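Local coordinates for protein S-adenosylmethionine tRNA ribosyltransferase (PDB 2NS0) that is of unknown function but probably adopts a small winged-helix fold of the helix-turn-helix class and may be related to S-adenosylmethionine tRNA ribosyltransferases, at residues A[7-15]-A[25-34]; A[55-63]-A[71-82]. All coordinates share one frame; numbering follows the deposited sequence.

Overall arrangement
The single chain of 85 residues folds as a compact helical bundle with a small antiparallel sheet on its flank, consistent with a winged helix-turn-helix. Contact 1 packs the helices 5-18 and 27-34, and contact 2 pairs strands 59-63 and 78-81; their centres lie about 13 Å apart, on opposite sides of the chain's centre. Two polar links tie them together: Ile-25 O lies 2.7 Å from Ile-79 N, a probable hydrogen bond that adds the start of 25-34 to the edge of the sheet, and Arg-13 NE forms a salt bridge with Glu-58 OE1 at 2.9 Å. A glycerol, probably from crystallisation, lies about 3 Å (nearest atoms) from the side chain of Trp-81 in contact 2.

Contact 1 (A[7-15]-A[25-34])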
ATOM      1  N   GLU A   7      -2.980  -4.976  10.738  1.00 20.00           N
ATOM      2  CA  GLU A   7      -2.526  -3.631  11.048  1.00 19.73           C
ATOM      3  C   GLU A   7      -2.058  -2.872   9.801  1.00 18.77           C
ATOM      4  O   GLU A   7      -2.278  -1.677   9.686  1.00 17.10           O
ATOM      5  CB  GLU A   7      -1.349  -3.679  12.007  1.00 20.31           C
ATOM      6  CG  GLU A   7      -1.608  -3.558  13.478  1.00 26.67           C
ATOM      7  CD  GLU A   7      -0.255  -3.541  14.206  1.00 33.64           C
ATOM      8  OE1 GLU A   7       0.423  -2.451  14.188  1.00 37.18           O
ATOM      9  OE2 GLU A   7       0.161  -4.624  14.695  1.00 30.03           O
ATOM     10  N   LEU A   8      -1.337  -3.568   8.921  1.00 17.83           N
ATOM     11  CA  LEU A   8      -0.813  -2.968   7.721  1.00 17.45           C
ATOM     12  C   LEU A   8      -1.956  -2.631   6.782  1.00 18.07           C
ATOM     13  O   LEU A   8      -1.960  -1.553   6.164  1.00 16.47           O
ATOM     14  CB  LEU A   8       0.177  -3.902   7.030  1.00 17.58           C
ATOM     15  CG  LEU A   8       1.480  -4.119   7.827  1.00 17.62           C
ATOM     16  CD1 LEU A   8       2.426  -5.153   7.207  1.00 16.00           C
ATOM     17  CD2 LEU A   8       2.184  -2.803   7.937  1.00 16.79           C
ATOM     18  N   GLU A   9      -2.917  -3.555   6.683  1.00 17.49           N
ATOM     19  CA  GLU A   9      -4.079  -3.310   5.869  1.00 19.44           C
ATOM     20  C   GLU A   9      -4.845  -2.070   6.316  1.00 19.46           C
ATOM     21  O   GLU A   9      -5.248  -1.260   5.483  1.00 19.54           O
ATOM     22  CB  GLU A   9      -4.960  -4.557   5.760  1.00 18.72           C
ATOM     23  CG  GLU A   9      -4.318  -5.665   4.871  1.00 19.52           C
ATOM     24  CD  GLU A   9      -4.954  -7.044   5.100  1.00 22.84           C
ATOM     25  OE1 GLU A   9      -6.142  -7.089   5.506  1.00 28.17           O
ATOM     26  OE2 GLU A   9      -4.269  -8.076   4.913  1.00 25.33           O
ATOM     27  N   GLU A  10      -5.045  -1.939   7.622  1.00 19.87           N
ATOM     28  CA  GLU A  10      -5.795  -0.821   8.227  1.00 20.38           C
ATOM     29  C   GLU A  10      -5.053   0.473   8.032  1.00 19.81           C
ATOM     30  O   GLU A  10      -5.655   1.501   7.822  1.00 20.00           O
ATOM     31  CB  GLU A  10      -6.022  -1.083   9.729  1.00 20.69           C
ATOM     32  CG  GLU A  10      -6.263   0.181  10.603  1.00 23.39           C
ATOM     33  CD  GLU A  10      -7.531   0.968  10.254  1.00 27.95           C
ATOM     34  OE1 GLU A  10      -8.277   0.536   9.350  1.00 31.47           O
ATOM     35  OE2 GLU A  10      -7.790   2.036  10.896  1.00 29.97           O
ATOM     36  N   CYS A  11      -3.725   0.414   8.066  1.00 20.48           N
ATOM     37  CA  CYS A  11      -2.906   1.599   7.823  1.00 19.94           C
ATOM     38  C   CYS A  11      -2.989   2.069   6.365  1.00 19.67           C
ATOM     39  O   CYS A  11      -3.113   3.272   6.138  1.00 20.50           O
ATOM     40  CB  CYS A  11      -1.458   1.356   8.232  1.00 19.83           C
ATOM     41  SG  CYS A  11      -0.444   2.820   7.978  1.00 22.94           S
ATOM     42  N   ILE A  12      -2.908   1.151   5.390  1.00 19.10           N
ATOM     43  CA  ILE A  12      -3.155   1.495   3.967  1.00 18.10           C
ATOM     44  C   ILE A  12      -4.499   2.211   3.825  1.00 19.09           C
ATOM     45  O   ILE A  12      -4.584   3.293   3.193  1.00 18.73           O
ATOM     46  CB  ILE A  12      -3.098   0.258   3.026  1.00 18.93           C
ATOM     47  CG1 ILE A  12      -1.673  -0.276   2.915  1.00 17.69           C
ATOM     48  CG2 ILE A  12      -3.579   0.617   1.570  1.00 19.34           C
ATOM     49  CD1 ILE A  12      -1.563  -1.732   2.413  1.00 17.17           C
ATOM     50  N   ARG A  13      -5.548   1.642   4.426  1.00 18.59           N
ATOM     51  CA  ARG A  13      -6.912   2.240   4.323  1.00 19.53           C
ATOM     52  C   ARG A  13      -6.950   3.605   4.973  1.00 19.27           C
ATOM     53  O   ARG A  13      -7.502   4.529   4.427  1.00 21.07           O
ATOM     54  CB  ARG A  13      -7.998   1.359   4.942  1.00 18.34           C
ATOM     55  CG  ARG A  13      -8.237   0.093   4.149  1.00 19.83           C
ATOM     56  CD  ARG A  13      -9.399  -0.672   4.732  1.00 22.55           C
ATOM     57  NE  ARG A  13      -9.563  -1.985   4.130  1.00 20.59           N
ATOM     58  CZ  ARG A  13      -9.447  -3.132   4.782  1.00 24.79           C
ATOM     59  NH1 ARG A  13      -9.113  -3.133   6.056  1.00 29.39           N
ATOM     60  NH2 ARG A  13      -9.657  -4.290   4.161  1.00 23.86           N
ATOM     61  N   ALA A  14      -6.344   3.718   6.134  1.00 19.63           N
ATOM     62  CA  ALA A  14      -6.363   4.948   6.896  1.00 20.39           C
ATOM     63  C   ALA A  14      -5.639   6.042   6.135  1.00 21.06           C
ATOM     64  O   ALA A  14      -6.122   7.182   6.104  1.00 20.98           O
ATOM     65  CB  ALA A  14      -5.702   4.745   8.250  1.00 20.66           C
ATOM     66  N   LEU A  15      -4.463   5.729   5.569  1.00 20.31           N
ATOM     67  CA  LEU A  15      -3.714   6.755   4.828  1.00 20.47           C
ATOM     68  C   LEU A  15      -4.452   7.140   3.542  1.00 20.27           C
ATOM     69  O   LEU A  15      -4.576   8.306   3.252  1.00 21.05           O
ATOM     70  CB  LEU A  15      -2.293   6.321   4.508  1.00 19.23           C
ATOM     71  CG  LEU A  15      -1.352   6.116   5.709  1.00 21.33           C
ATOM     72  CD1 LEU A  15      -0.045   5.504   5.283  1.00 20.08           C
ATOM     73  CD2 LEU A  15      -1.123   7.395   6.454  1.00 23.11           C
ATOM     74  N   ILE A  25      -0.550   6.799  -2.332  1.00 18.71           N
ATOM     75  CA  ILE A  25       0.466   6.696  -1.307  1.00 17.15           C
ATOM     76  C   ILE A  25       1.484   5.738  -1.839  1.00 16.61           C
ATOM     77  O   ILE A  25       1.258   5.094  -2.854  1.00 15.49           O
ATOM     78  CB  ILE A  25      -0.080   6.194   0.097  1.00 17.49           C
ATOM     79  CG1 ILE A  25      -0.695   4.782   0.012  1.00 16.05           C
ATOM     80  CG2 ILE A  25      -1.039   7.246   0.718  1.00 16.62           C
ATOM     81  CD1 ILE A  25      -1.076   4.173   1.366  1.00 17.54           C
ATOM     82  N   CYS A  26       2.615   5.660  -1.156  1.00 15.83           N
ATOM     83  CA  CYS A  26       3.644   4.694  -1.511  1.00 15.81           C
ATOM     84  C   CYS A  26       3.852   3.805  -0.286  1.00 15.86           C
ATOM     85  O   CYS A  26       3.400   4.137   0.838  1.00 15.14           O
ATOM     86  CB  CYS A  26       4.944   5.415  -1.916  1.00 15.06           C
ATOM     87  SG  CYS A  26       5.587   6.516  -0.643  1.00 18.49           S
ATOM     88  N   PRO A  27       4.483   2.646  -0.491  1.00 15.73           N
ATOM     89  CA  PRO A  27       4.737   1.715   0.623  1.00 15.83           C
ATOM     90  C   PRO A  27       5.486   2.358   1.816  1.00 16.75           C
ATOM     91  O   PRO A  27       5.162   2.078   2.957  1.00 17.23           O
ATOM     92  CB  PRO A  27       5.615   0.618  -0.019  1.00 15.72           C
ATOM     93  CG  PRO A  27       5.263   0.651  -1.467  1.00 15.94           C
ATOM     94  CD  PRO A  27       4.928   2.116  -1.793  1.00 14.96           C
ATOM     95  N   SER A  28       6.456   3.228   1.563  1.00 17.63           N
ATOM     96  CA  SER A  28       7.133   3.892   2.679  1.00 17.33           C
ATOM     97  C   SER A  28       6.205   4.766   3.536  1.00 17.88           C
ATOM     98  O   SER A  28       6.468   4.922   4.714  1.00 17.09           O
ATOM     99  CB  SER A  28       8.419   4.640   2.246  1.00 18.11           C
ATOM    100  OG  SER A  28       8.173   5.896   1.589  1.00 18.11           O
ATOM    101  N   ASP A  29       5.134   5.320   2.965  1.00 17.59           N
ATOM    102  CA  ASP A  29       4.158   6.093   3.748  1.00 18.82           C
ATOM    103  C   ASP A  29       3.504   5.179   4.807  1.00 19.10           C
ATOM    104  O   ASP A  29       3.297   5.594   5.948  1.00 19.34           O
ATOM    105  CB  ASP A  29       3.019   6.640   2.861  1.00 17.99           C
ATOM    106  CG  ASP A  29       3.445   7.802   1.945  1.00 17.75           C
ATOM    107  OD1 ASP A  29       4.418   8.546   2.225  1.00 15.64           O
ATOM    108  OD2 ASP A  29       2.760   7.988   0.930  1.00 17.94           O
ATOM    109  N   VAL A  30       3.131   3.960   4.404  1.00 19.59           N
ATOM    110  CA  VAL A  30       2.593   2.944   5.315  1.00 19.05           C
ATOM    111  C   VAL A  30       3.654   2.516   6.351  1.00 18.89           C
ATOM    112  O   VAL A  30       3.404   2.541   7.542  1.00 19.21           O
ATOM    113  CB  VAL A  30       2.077   1.684   4.514  1.00 19.29           C
ATOM    114  CG1 VAL A  30       1.241   0.727   5.425  1.00 21.79           C
ATOM    115  CG2 VAL A  30       1.280   2.092   3.310  1.00 18.65           C
ATOM    116  N   ALA A  31       4.833   2.080   5.900  1.00 18.68           N
ATOM    117  CA  ALA A  31       5.878   1.611   6.811  1.00 18.27           C
ATOM    118  C   ALA A  31       6.224   2.678   7.861  1.00 18.54           C
ATOM    119  O   ALA A  31       6.387   2.332   9.020  1.00 18.46           O
ATOM    120  CB  ALA A  31       7.101   1.180   6.060  1.00 17.48           C
ATOM    121  N   ARG A  32       6.299   3.952   7.461  1.00 18.91           N
ATOM    122  CA  ARG A  32       6.665   5.041   8.361  1.00 19.68           C
ATOM    123  C   ARG A  32       5.518   5.281   9.331  1.00 19.29           C
ATOM    124  O   ARG A  32       5.735   5.644  10.466  1.00 18.64           O
ATOM    125  CB  ARG A  32       6.963   6.363   7.630  1.00 20.31           C
ATOM    126  CG  ARG A  32       8.374   6.522   6.967  1.00 22.31           C
ATOM    127  CD  ARG A  32       8.651   7.977   6.318  1.00 20.88           C
ATOM    128  NE  ARG A  32       9.955   8.021   5.622  1.00 25.24           N
ATOM    129  CZ  ARG A  32      11.151   8.225   6.217  1.00 31.04           C
ATOM    130  NH1 ARG A  32      11.283   8.451   7.542  1.00 30.75           N
ATOM    131  NH2 ARG A  32      12.250   8.235   5.483  1.00 32.78           N
ATOM    132  N   ALA A  33       4.289   5.120   8.875  1.00 19.82           N
ATOM    133  CA  ALA A  33       3.156   5.376   9.770  1.00 19.80           C
ATOM    134  C   ALA A  33       3.114   4.318  10.863  1.00 20.03           C
ATOM    135  O   ALA A  33       2.847   4.659  11.975  1.00 20.01           O
ATOM    136  CB  ALA A  33       1.833   5.428   9.014  1.00 19.73           C
ATOM    137  N   VAL A  34       3.381   3.044  10.549  1.00 20.56           N
ATOM    138  CA  VAL A  34       3.410   1.981  11.574  1.00 21.01           C
ATOM    139  C   VAL A  34       4.709   1.895  12.389  1.00 20.83           C
ATOM    140  O   VAL A  34       4.655   1.524  13.538  1.00 20.95           O
ATOM    141  CB  VAL A  34       3.014   0.568  11.041  1.00 21.77           C
ATOM    142  CG1 VAL A  34       1.579   0.583  10.454  1.00 22.82           C
ATOM    143  CG2 VAL A  34       3.977   0.088   9.994  1.00 22.77           C
TER
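Ile-25 CD1 meets Leu-15 CB at 4.0 Å where helix 27-34 and the loop before it come against helix 7-15, an arrangement consistent with the first two helices of a winged-helix fold; the two segment axes cross at 115° with a closest approach of 9.5 Å. A long branched chain suits the place of Ile-25, because it must reach the first helix from outside the second. Cys-26 follows as N-cap, and its backbone N donates to Asp-29 OD2 at 3.1 Å from above the carboxylate plane, so that an acidic side chain in the first turn receives an N-H at the helix start. The backbone of Asp-29 also serves as a packing surface: Leu-15 CD1 rests 3.4 Å from its O. Val-30 is the central knob, set into a hole formed by Leu-8, Cys-11, Ile-12 and Leu-15. With CG1 anti to the backbone N (chi1 -168°), its two methyls part: CG1 turns to the Cys-11 sulfur, while CG2 meets Ile-12 CG1 at 3.8 Å. Such a short, forked side chain fills the hole without forcing the helices apart. One turn on, Ala-33 is small enough to let the Cys-11 thiol come close. Val-34 divides its methyls between two residues: CG2 touches Leu-8 CD2 as the two side chains cross at about a right angle, and CG1 lies 3.8 Å from Cys-11 CB.

Contact 2 (A[55-63]-A[71-82]); sequences DAGEVEVTQ and RSARGPIRIRWT
Glu-60 and Arg-80 face each other in the antiparallel ladder that joins strands 59-63 and 78-81, the sheet of what is probably a winged-helix fold. Backbone bonds run both ways in the hydrogen-bonded pairs Glu-60 with Arg-80 and Thr-62 with Arg-78. Beyond the Val-59/Trp-81 pair, Thr-82 N donates to Glu-58 O and its OG1 to Gly-57 O; Gly-57, with its positive phi, closes helix 43-55 in a Schellman motif.

Two salt bridges add charge pairing. Arg-71 grips Asp-55 end-on, NH1 to OD2 at 2.8 Å and NH2 to OD1 at 3.0 Å. Both oxygens lie in the guanidinium plane and are met on their syn sides, but the nitrogens stand 35° and 31° out of the carboxylate plane, so the grip is not flat. Arg-80 instead takes Glu-60 side-on: NE and NH2 both reach OE1, each at 2.9 Å and from the same face of the carboxylate. Its chain is extended from CG to NE, which carries the guanidinium to Thr-62, whose CG2 sits over one face, 3.4 Å above the plane and displaced toward the rim. On the side of the sheet carrying Glu-60, Thr-62 and Arg-80, a water lies 2.8 Å from Thr-62 OG1 and accepts from Arg-80 NH1 at 3.2 Å. A methionine in place of Arg-80 would probably leave the Glu-60 carboxylate without its charged mate and freer to turn.

Apolar side chains take the other face, where branched residues suit a sheet backed by helices: Val-59 CG2 meets Ile-79 CG2, and Val-61 CG1 packs on Ile-77 CD1 at 3.7 Å.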
ATOM      1  N   ASP A  55      -6.129  -7.752  -4.543  1.00 17.03           N
ATOM      2  CA  ASP A  55      -6.882  -8.977  -4.867  1.00 16.22           C
ATOM      3  C   ASP A  55      -8.390  -8.828  -4.510  1.00 16.78           C
ATOM      4  O   ASP A  55      -9.265  -9.349  -5.215  1.00 16.72           O
ATOM      5  CB  ASP A  55      -6.302 -10.190  -4.138  1.00 16.70           C
ATOM      6  CG  ASP A  55      -4.900 -10.600  -4.650  1.00 17.21           C
ATOM      7  OD1 ASP A  55      -4.501 -10.174  -5.754  1.00 15.25           O
ATOM      8  OD2 ASP A  55      -4.185 -11.325  -3.918  1.00 14.59           O
ATOM      9  N   ALA A  56      -8.673  -8.085  -3.440  1.00 17.28           N
ATOM     10  CA  ALA A  56     -10.019  -7.882  -2.948  1.00 16.74           C
ATOM     11  C   ALA A  56     -10.719  -6.784  -3.743  1.00 16.18           C
ATOM     12  O   ALA A  56     -11.888  -6.581  -3.592  1.00 17.30           O
ATOM     13  CB  ALA A  56      -9.971  -7.530  -1.497  1.00 16.43           C
ATOM     14  N   GLY A  57      -9.973  -6.087  -4.591  1.00 17.10           N
ATOM     15  CA  GLY A  57     -10.515  -5.075  -5.453  1.00 15.81           C
ATOM     16  C   GLY A  57     -10.671  -3.729  -4.782  1.00 16.14           C
ATOM     17  O   GLY A  57     -11.167  -2.815  -5.421  1.00 15.57           O
ATOM     18  N   GLU A  58     -10.222  -3.603  -3.526  1.00 16.12           N
ATOM     19  CA  GLU A  58     -10.309  -2.345  -2.748  1.00 16.82           C
ATOM     20  C   GLU A  58      -9.341  -1.229  -3.211  1.00 16.72           C
ATOM     21  O   GLU A  58      -9.694  -0.029  -3.222  1.00 15.87           O
ATOM     22  CB  GLU A  58     -10.017  -2.631  -1.278  1.00 16.98           C
ATOM     23  CG  GLU A  58     -11.034  -3.584  -0.674  1.00 20.27           C
ATOM     24  CD  GLU A  58     -11.047  -3.571   0.854  1.00 22.00           C
ATOM     25  OE1 GLU A  58     -10.358  -2.725   1.461  1.00 22.42           O
ATOM     26  OE2 GLU A  58     -11.785  -4.403   1.424  1.00 24.11           O
ATOM     27  N   VAL A  59      -8.119  -1.628  -3.549  1.00 16.08           N
ATOM     28  CA  VAL A  59      -7.111  -0.706  -4.013  1.00 16.17           C
ATOM     29  C   VAL A  59      -6.525  -1.238  -5.311  1.00 17.44           C
ATOM     30  O   VAL A  59      -6.700  -2.424  -5.623  1.00 16.79           O
ATOM     31  CB  VAL A  59      -5.957  -0.504  -2.951  1.00 16.28           C
ATOM     32  CG1 VAL A  59      -6.524  -0.083  -1.561  1.00 15.11           C
ATOM     33  CG2 VAL A  59      -5.024  -1.712  -2.879  1.00 15.92           C
ATOM     34  N   GLU A  60      -5.856  -0.355  -6.061  1.00 17.77           N
ATOM     35  CA  GLU A  60      -4.976  -0.754  -7.160  1.00 18.99           C
ATOM     36  C   GLU A  60      -3.560  -0.271  -6.885  1.00 19.47           C
ATOM     37  O   GLU A  60      -3.335   0.801  -6.274  1.00 20.03           O
ATOM     38  CB  GLU A  60      -5.420  -0.143  -8.497  1.00 19.26           C
ATOM     39  CG  GLU A  60      -6.741  -0.680  -9.008  1.00 21.05           C
ATOM     40  CD  GLU A  60      -7.313   0.162 -10.106  1.00 22.28           C
ATOM     41  OE1 GLU A  60      -7.354   1.412  -9.949  1.00 26.91           O
ATOM     42  OE2 GLU A  60      -7.690  -0.431 -11.141  1.00 23.61           O
ATOM     43  N   VAL A  61      -2.604  -1.032  -7.386  1.00 18.94           N
ATOM     44  CA  VAL A  61      -1.214  -0.646  -7.262  1.00 19.44           C
ATOM     45  C   VAL A  61      -0.775  -0.313  -8.691  1.00 20.13           C
ATOM     46  O   VAL A  61      -1.132  -1.050  -9.646  1.00 20.23           O
ATOM     47  CB  VAL A  61      -0.356  -1.833  -6.706  1.00 19.42           C
ATOM     48  CG1 VAL A  61       1.144  -1.493  -6.756  1.00 20.46           C
ATOM     49  CG2 VAL A  61      -0.830  -2.291  -5.291  1.00 17.47           C
ATOM     50  N   THR A  62      -0.039   0.792  -8.847  1.00 20.18           N
ATOM     51  CA  THR A  62       0.456   1.221 -10.151  1.00 20.14           C
ATOM     52  C   THR A  62       1.957   1.447 -10.124  1.00 19.81           C
ATOM     53  O   THR A  62       2.550   1.733  -9.091  1.00 20.43           O
ATOM     54  CB  THR A  62      -0.242   2.518 -10.697  1.00 19.66           C
ATOM     55  OG1 THR A  62       0.125   3.638  -9.893  1.00 22.34           O
ATOM     56  CG2 THR A  62      -1.805   2.377 -10.724  1.00 22.29           C
ATOM     57  N   GLN A  63       2.564   1.296 -11.288  1.00 19.39           N
ATOM     58  CA  GLN A  63       3.961   1.611 -11.493  1.00 18.81           C
ATOM     59  C   GLN A  63       4.076   2.221 -12.881  1.00 17.97           C
ATOM     60  O   GLN A  63       3.634   1.648 -13.868  1.00 16.31           O
ATOM     61  CB  GLN A  63       4.811   0.359 -11.397  1.00 18.16           C
ATOM     62  CG  GLN A  63       6.255   0.729 -11.363  1.00 21.76           C
ATOM     63  CD  GLN A  63       7.126  -0.463 -11.162  1.00 23.23           C
ATOM     64  OE1 GLN A  63       7.741  -0.600 -10.112  1.00 28.13           O
ATOM     65  NE2 GLN A  63       7.205  -1.329 -12.160  1.00 20.34           N
ATOM     66  N   ARG A  71       3.500  -7.456  -5.466  1.00 19.62           N
ATOM     67  CA  ARG A  71       4.309  -8.609  -5.050  1.00 20.99           C
ATOM     68  C   ARG A  71       5.355  -8.962  -6.098  1.00 21.23           C
ATOM     69  O   ARG A  71       6.375  -9.566  -5.762  1.00 22.33           O
ATOM     70  CB  ARG A  71       3.411  -9.812  -4.673  1.00 20.17           C
ATOM     71  CG  ARG A  71       2.658  -9.595  -3.348  1.00 23.21           C
ATOM     72  CD  ARG A  71       1.347 -10.364  -3.306  1.00 23.27           C
ATOM     73  NE  ARG A  71       0.453  -9.949  -4.401  1.00 26.31           N
ATOM     74  CZ  ARG A  71      -0.850 -10.199  -4.427  1.00 27.57           C
ATOM     75  NH1 ARG A  71      -1.437 -10.860  -3.432  1.00 26.83           N
ATOM     76  NH2 ARG A  71      -1.570  -9.789  -5.450  1.00 27.24           N
ATOM     77  N   SER A  72       5.111  -8.558  -7.348  1.00 22.03           N
ATOM     78  CA  SER A  72       5.994  -8.843  -8.520  1.00 21.72           C
ATOM     79  C   SER A  72       6.848  -7.678  -9.004  1.00 20.92           C
ATOM     80  O   SER A  72       7.920  -7.889  -9.557  1.00 20.65           O
ATOM     81  CB  SER A  72       5.156  -9.256  -9.713  1.00 21.06           C
ATOM     82  OG  SER A  72       4.553 -10.485  -9.429  1.00 27.61           O
ATOM     83  N   ALA A  73       6.327  -6.468  -8.828  1.00 20.03           N
ATOM     84  CA  ALA A  73       6.884  -5.213  -9.373  1.00 20.56           C
ATOM     85  C   ALA A  73       8.200  -4.845  -8.701  1.00 20.91           C
ATOM     86  O   ALA A  73       8.337  -4.949  -7.499  1.00 20.35           O
ATOM     87  CB  ALA A  73       5.866  -4.027  -9.222  1.00 20.58           C
ATOM     88  N   ARG A  74       9.152  -4.402  -9.515  1.00 21.97           N
ATOM     89  CA  ARG A  74      10.476  -3.983  -9.067  1.00 22.44           C
ATOM     90  C   ARG A  74      10.487  -2.468  -8.888  1.00 22.45           C
ATOM     91  O   ARG A  74      10.113  -1.705  -9.778  1.00 22.11           O
ATOM     92  CB  ARG A  74      11.551  -4.424 -10.085  1.00 22.63           C
ATOM     93  CG  ARG A  74      12.926  -3.783  -9.861  1.00 22.73           C
ATOM     94  CD  ARG A  74      13.896  -4.037 -11.040  1.00 23.41           C
ATOM     95  NE  ARG A  74      14.062  -5.471 -11.310  1.00 26.00           N
ATOM     96  CZ  ARG A  74      14.929  -6.256 -10.663  1.00 27.76           C
ATOM     97  NH1 ARG A  74      15.724  -5.735  -9.720  1.00 26.05           N
ATOM     98  NH2 ARG A  74      15.012  -7.562 -10.963  1.00 22.11           N
ATOM     99  N   GLY A  75      10.908  -2.037  -7.710  1.00 22.72           N
ATOM    100  CA  GLY A  75      11.050  -0.629  -7.439  1.00 22.58           C
ATOM    101  C   GLY A  75       9.758   0.089  -7.121  1.00 22.68           C
ATOM    102  O   GLY A  75       8.736  -0.551  -6.903  1.00 24.02           O
ATOM    103  N   PRO A  76       9.823   1.435  -7.033  1.00 22.15           N
ATOM    104  CA  PRO A  76       8.755   2.287  -6.533  1.00 21.14           C
ATOM    105  C   PRO A  76       7.399   2.092  -7.208  1.00 19.85           C
ATOM    106  O   PRO A  76       7.299   2.020  -8.436  1.00 20.18           O
ATOM    107  CB  PRO A  76       9.294   3.714  -6.760  1.00 21.61           C
ATOM    108  CG  PRO A  76      10.772   3.573  -6.704  1.00 22.86           C
ATOM    109  CD  PRO A  76      11.034   2.228  -7.358  1.00 22.07           C
ATOM    110  N   ILE A  77       6.369   2.011  -6.380  1.00 17.20           N
ATOM    111  CA  ILE A  77       5.033   1.797  -6.843  1.00 16.98           C
ATOM    112  C   ILE A  77       4.116   2.786  -6.107  1.00 16.81           C
ATOM    113  O   ILE A  77       4.515   3.385  -5.098  1.00 17.01           O
ATOM    114  CB  ILE A  77       4.552   0.342  -6.571  1.00 16.94           C
ATOM    115  CG1 ILE A  77       4.650   0.026  -5.035  1.00 18.49           C
ATOM    116  CG2 ILE A  77       5.314  -0.669  -7.515  1.00 16.37           C
ATOM    117  CD1 ILE A  77       4.039  -1.293  -4.507  1.00 16.09           C
ATOM    118  N   ARG A  78       2.901   2.951  -6.622  1.00 17.35           N
ATOM    119  CA  ARG A  78       1.886   3.818  -5.991  1.00 17.42           C
ATOM    120  C   ARG A  78       0.700   2.973  -5.553  1.00 17.34           C
ATOM    121  O   ARG A  78       0.411   1.964  -6.183  1.00 16.20           O
ATOM    122  CB  ARG A  78       1.390   4.873  -6.991  1.00 18.11           C
ATOM    123  CG  ARG A  78       2.460   5.820  -7.544  1.00 17.26           C
ATOM    124  CD  ARG A  78       3.255   6.507  -6.421  1.00 17.40           C
ATOM    125  NE  ARG A  78       2.438   7.355  -5.530  1.00 13.52           N
ATOM    126  CZ  ARG A  78       2.964   8.048  -4.520  1.00 14.47           C
ATOM    127  NH1 ARG A  78       4.263   7.985  -4.287  1.00 15.21           N
ATOM    128  NH2 ARG A  78       2.219   8.809  -3.738  1.00 16.52           N
ATOM    129  N   ILE A  79       0.015   3.372  -4.475  1.00 17.81           N
ATOM    130  CA  ILE A  79      -1.221   2.664  -4.035  1.00 17.49           C
ATOM    131  C   ILE A  79      -2.392   3.629  -4.012  1.00 18.02           C
ATOM    132  O   ILE A  79      -2.273   4.691  -3.428  1.00 18.23           O
ATOM    133  CB  ILE A  79      -1.059   2.017  -2.613  1.00 17.52           C
ATOM    134  CG1 ILE A  79       0.225   1.168  -2.539  1.00 18.52           C
ATOM    135  CG2 ILE A  79      -2.284   1.206  -2.223  1.00 17.20           C
ATOM    136  CD1 ILE A  79       0.713   0.864  -1.044  1.00 18.94           C
ATOM    137  N   ARG A  80      -3.505   3.262  -4.655  1.00 17.09           N
ATOM    138  CA  ARG A  80      -4.691   4.122  -4.784  1.00 17.66           C
ATOM    139  C   ARG A  80      -5.960   3.296  -4.534  1.00 17.71           C
ATOM    140  O   ARG A  80      -5.984   2.066  -4.755  1.00 18.07           O
ATOM    141  CB  ARG A  80      -4.768   4.763  -6.208  1.00 16.55           C
ATOM    142  CG  ARG A  80      -5.112   3.758  -7.326  1.00 15.73           C
ATOM    143  CD  ARG A  80      -4.696   4.276  -8.686  1.00 19.51           C
ATOM    144  NE  ARG A  80      -5.287   3.485  -9.768  1.00 20.27           N
ATOM    145  CZ  ARG A  80      -5.108   3.691 -11.073  1.00 21.23           C
ATOM    146  NH1 ARG A  80      -4.324   4.688 -11.559  1.00 15.87           N
ATOM    147  NH2 ARG A  80      -5.747   2.887 -11.901  1.00 18.25           N
ATOM    148  N   TRP A  81      -7.007   3.957  -4.058  1.00 18.88           N
ATOM    149  CA  TRP A  81      -8.348   3.363  -4.068  1.00 18.55           C
ATOM    150  C   TRP A  81      -8.701   2.989  -5.505  1.00 20.04           C
ATOM    151  O   TRP A  81      -8.434   3.747  -6.450  1.00 19.68           O
ATOM    152  CB  TRP A  81      -9.357   4.397  -3.591  1.00 19.60           C
ATOM    153  CG  TRP A  81      -9.341   4.742  -2.115  1.00 17.44           C
ATOM    154  CD1 TRP A  81      -9.343   6.000  -1.569  1.00 18.04           C
ATOM    155  CD2 TRP A  81      -9.340   3.819  -1.008  1.00 18.06           C
ATOM    156  NE1 TRP A  81      -9.369   5.918  -0.212  1.00 16.88           N
ATOM    157  CE2 TRP A  81      -9.357   4.591   0.167  1.00 17.15           C
ATOM    158  CE3 TRP A  81      -9.355   2.409  -0.905  1.00 15.66           C
ATOM    159  CZ2 TRP A  81      -9.392   4.011   1.466  1.00 19.93           C
ATOM    160  CZ3 TRP A  81      -9.376   1.829   0.361  1.00 19.68           C
ATOM    161  CH2 TRP A  81      -9.391   2.635   1.543  1.00 18.64           C
ATOM    162  N   THR A  82      -9.301   1.825  -5.693  1.00 20.22           N
ATOM    163  CA  THR A  82      -9.976   1.522  -6.951  1.00 21.58           C
ATOM    164  C   THR A  82     -11.126   2.529  -7.152  1.00 23.58           C
ATOM    165  O   THR A  82     -11.877   2.850  -6.205  1.00 23.13           O
ATOM    166  CB  THR A  82     -10.537   0.101  -6.917  1.00 21.00           C
ATOM    167  OG1 THR A  82      -9.471  -0.794  -6.630  1.00 19.09           O
ATOM    168  CG2 THR A  82     -11.142  -0.320  -8.248  1.00 21.36           C
TER
HETATM  169  O   HOH W   1      -1.623   5.758 -10.141  1.00 18.93           O